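Long-range contact in tRNA (Adenine(22)-N(1))-methyltransferase (Mycoplasma capricolum subsp. capricolum, PDB 6QE6), which probably methylates N1 of adenine 22 in tRNA, and binds the cofactor product S-adenosyl-L-homocysteine: residues K130-I135 against N175-S180. Numbering follows the deposited sequence.
Sequences KISNYI and NKNKYS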
loop_
_atom_site.group_PDB
_atom_site.type_symbol
_atom_site.label_atom_id
_atom_site.label_comp_id
_atom_site.label_asym_id
_atom_site.label_seq_id
_atom_site.Cartn_x
_atom_site.Cartn_y
_atom_site.Cartn_z
ATOM N N LYS A 130 4.027 18.297 -2.822
ATOM C CA LYS A 130 3.201 18.515 -1.638
ATOM C C LYS A 130 3.127 17.295 -0.725
ATOM O O LYS A 130 2.760 17.438 0.446
ATOM C CB LYS A 130 1.782 18.899 -2.049
ATOM C CG LYS A 130 1.662 20.254 -2.723
ATOM C CD LYS A 130 0.235 20.507 -3.120
ATOM C CE LYS A 130 0.045 21.919 -3.598
ATOM N NZ LYS A 130 -1.388 22.229 -3.838
ATOM N N ILE A 131 3.451 16.103 -1.223
ATOM C CA ILE A 131 3.241 14.854 -0.493
ATOM C C ILE A 131 4.553 14.405 0.135
ATOM O O ILE A 131 5.577 14.306 -0.555
ATOM C CB ILE A 131 2.696 13.757 -1.422
ATOM C CG1 ILE A 131 1.333 14.160 -1.978
ATOM C CG2 ILE A 131 2.684 12.433 -0.697
ATOM C CD1 ILE A 131 1.087 13.628 -3.367
ATOM N N SER A 132 4.520 14.088 1.431
ATOM C CA SER A 132 5.735 13.679 2.129
ATOM C C SER A 132 5.871 12.173 2.317
ATOM O O SER A 132 6.997 11.685 2.372
ATOM C CB SER A 132 5.818 14.360 3.504
ATOM O OG SER A 132 6.366 15.658 3.380
ATOM N N ASN A 133 4.771 11.433 2.465
ATOM C CA ASN A 133 4.837 10.015 2.788
ATOM C C ASN A 133 3.645 9.298 2.182
ATOM O O ASN A 133 2.559 9.863 2.065
ATOM C CB ASN A 133 4.812 9.721 4.287
ATOM C CG ASN A 133 5.902 10.405 5.037
ATOM O OD1 ASN A 133 7.029 9.910 5.113
ATOM N ND2 ASN A 133 5.574 11.547 5.629
ATOM N N TYR A 134 3.858 8.042 1.812
ATOM C CA TYR A 134 2.783 7.162 1.405
ATOM C C TYR A 134 2.681 6.038 2.411
ATOM O O TYR A 134 3.700 5.521 2.882
ATOM C CB TYR A 134 3.017 6.576 0.014
ATOM C CG TYR A 134 2.923 7.599 -1.082
ATOM C CD1 TYR A 134 1.695 7.915 -1.653
ATOM C CD2 TYR A 134 4.059 8.265 -1.537
ATOM C CE1 TYR A 134 1.598 8.855 -2.642
ATOM C CE2 TYR A 134 3.970 9.205 -2.535
ATOM C CZ TYR A 134 2.744 9.497 -3.084
ATOM O OH TYR A 134 2.655 10.434 -4.085
ATOM N N ILE A 135 1.453 5.668 2.744
ATOM C CA ILE A 135 1.176 4.353 3.297
ATOM C C ILE A 135 0.258 3.648 2.316
ATOM O O ILE A 135 -0.858 4.112 2.056
ATOM C CB ILE A 135 0.549 4.423 4.693
ATOM C CG1 ILE A 135 1.421 5.287 5.613
ATOM C CG2 ILE A 135 0.328 2.998 5.238
ATOM C CD1 ILE A 135 0.765 5.601 6.909
ATOM N N ASN A 175 8.788 6.911 2.870
ATOM C CA ASN A 175 9.167 8.223 3.391
ATOM C C ASN A 175 10.052 8.922 2.368
ATOM O O ASN A 175 11.241 8.594 2.243
ATOM C CB ASN A 175 9.905 8.099 4.724
ATOM C CG ASN A 175 10.274 9.463 5.325
ATOM O OD1 ASN A 175 9.996 10.515 4.736
ATOM N ND2 ASN A 175 10.887 9.448 6.514
ATOM N N LYS A 176 9.482 9.918 1.677
ATOM C CA LYS A 176 10.178 10.574 0.574
ATOM C C LYS A 176 11.322 11.456 1.042
ATOM O O LYS A 176 12.186 11.811 0.235
ATOM C CB LYS A 176 9.198 11.406 -0.261
ATOM C CG LYS A 176 8.141 10.571 -0.970
ATOM C CD LYS A 176 7.030 11.444 -1.517
ATOM C CE LYS A 176 7.583 12.415 -2.549
ATOM N NZ LYS A 176 6.499 13.275 -3.100
ATOM N N ASN A 177 11.372 11.790 2.324
ATOM C CA ASN A 177 12.397 12.687 2.826
ATOM C C ASN A 177 13.602 11.949 3.388
ATOM O O ASN A 177 14.497 12.583 3.963
ATOM C CB ASN A 177 11.794 13.621 3.873
ATOM C CG ASN A 177 10.878 14.641 3.247
ATOM O OD1 ASN A 177 11.306 15.445 2.406
ATOM N ND2 ASN A 177 9.597 14.598 3.620
ATOM N N LYS A 178 13.641 10.628 3.244
ATOM C CA LYS A 178 14.807 9.854 3.616
ATOM C C LYS A 178 15.224 8.992 2.431
ATOM O O LYS A 178 14.414 8.679 1.551
ATOM C CB LYS A 178 14.550 9.024 4.874
ATOM C CG LYS A 178 14.368 9.878 6.130
ATOM C CD LYS A 178 14.473 9.047 7.409
ATOM C CE LYS A 178 14.364 9.926 8.664
ATOM N NZ LYS A 178 13.056 9.770 9.415
ATOM N N TYR A 179 16.516 8.679 2.391
ATOM C CA TYR A 179 17.114 7.930 1.303
ATOM C C TYR A 179 16.667 6.473 1.312
ATOM O O TYR A 179 16.472 5.859 2.366
ATOM C CB TYR A 179 18.644 7.988 1.409
ATOM C CG TYR A 179 19.224 9.309 0.964
ATOM C CD1 TYR A 179 18.704 9.971 -0.145
ATOM C CD2 TYR A 179 20.285 9.900 1.650
ATOM C CE1 TYR A 179 19.221 11.193 -0.555
ATOM C CE2 TYR A 179 20.819 11.115 1.237
ATOM C CZ TYR A 179 20.283 11.755 0.133
ATOM O OH TYR A 179 20.791 12.960 -0.300
ATOM N N SER A 180 16.545 5.908 0.112
ATOM C CA SER A 180 16.318 4.474 -0.014
ATOM C C SER A 180 17.455 3.681 0.615
ATOM O O SER A 180 18.637 3.978 0.394
ATOM C CB SER A 180 16.201 4.078 -1.479
ATOM O OG SER A 180 16.444 2.685 -1.601
HETATM O O HOH W 1 8.270 16.820 1.749
#
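The ring of Tyr134 meets Lys176 obliquely, its CE2 3.9 Å from Lys176 CD, while CG2 of Ile131 lies over one ring face, offset toward the rim. Two further flat groups, the amides of Asn133 and Asn175, run side by side in the same direction with their planes turned 53° apart. Their residues form an antiparallel, non-hydrogen-bonded pair where strand 168-175 ends beside the first residues of 133-138, in the mixed sheet of a Rossmann-like methyltransferase fold. The two amides do not bond each other: Asn133 OD1 and Asn175 OD1, both acceptors, stand 3.1 Å apart, and Asn133 ND2 turns to the carbonyl of Asp108.

Past this pair the second strand leaves the sheet through a type I turn from Asn175 to Lys178. Lys176 N gives its hydrogen to Ser132 O at 3.1 Å, nearly straight off the carbonyl. The Lys176 chain, bent at chi3 (62°), then runs past the carbonyl oxygens of Ser132 and Ile131 and brings NZ to within 2.9 Å of Ile131 O, tilted 26° from the carbonyl plane. Asp127 forms a salt bridge with the same ammonium and accepts a hydrogen bond from Tyr134 OH, so one carboxylate holds both side chains together. On the more exposed side, a water hydrogen-bonded to Ser132 OG also accepts from Asn177 ND2, linking Ser132 to the turn. Inside the turn, Asn175 closes an Asx turn: its OD1 accepts a hydrogen bond from Asn177 N at 3.1 Å, the donor sitting well above the carbonyl plane.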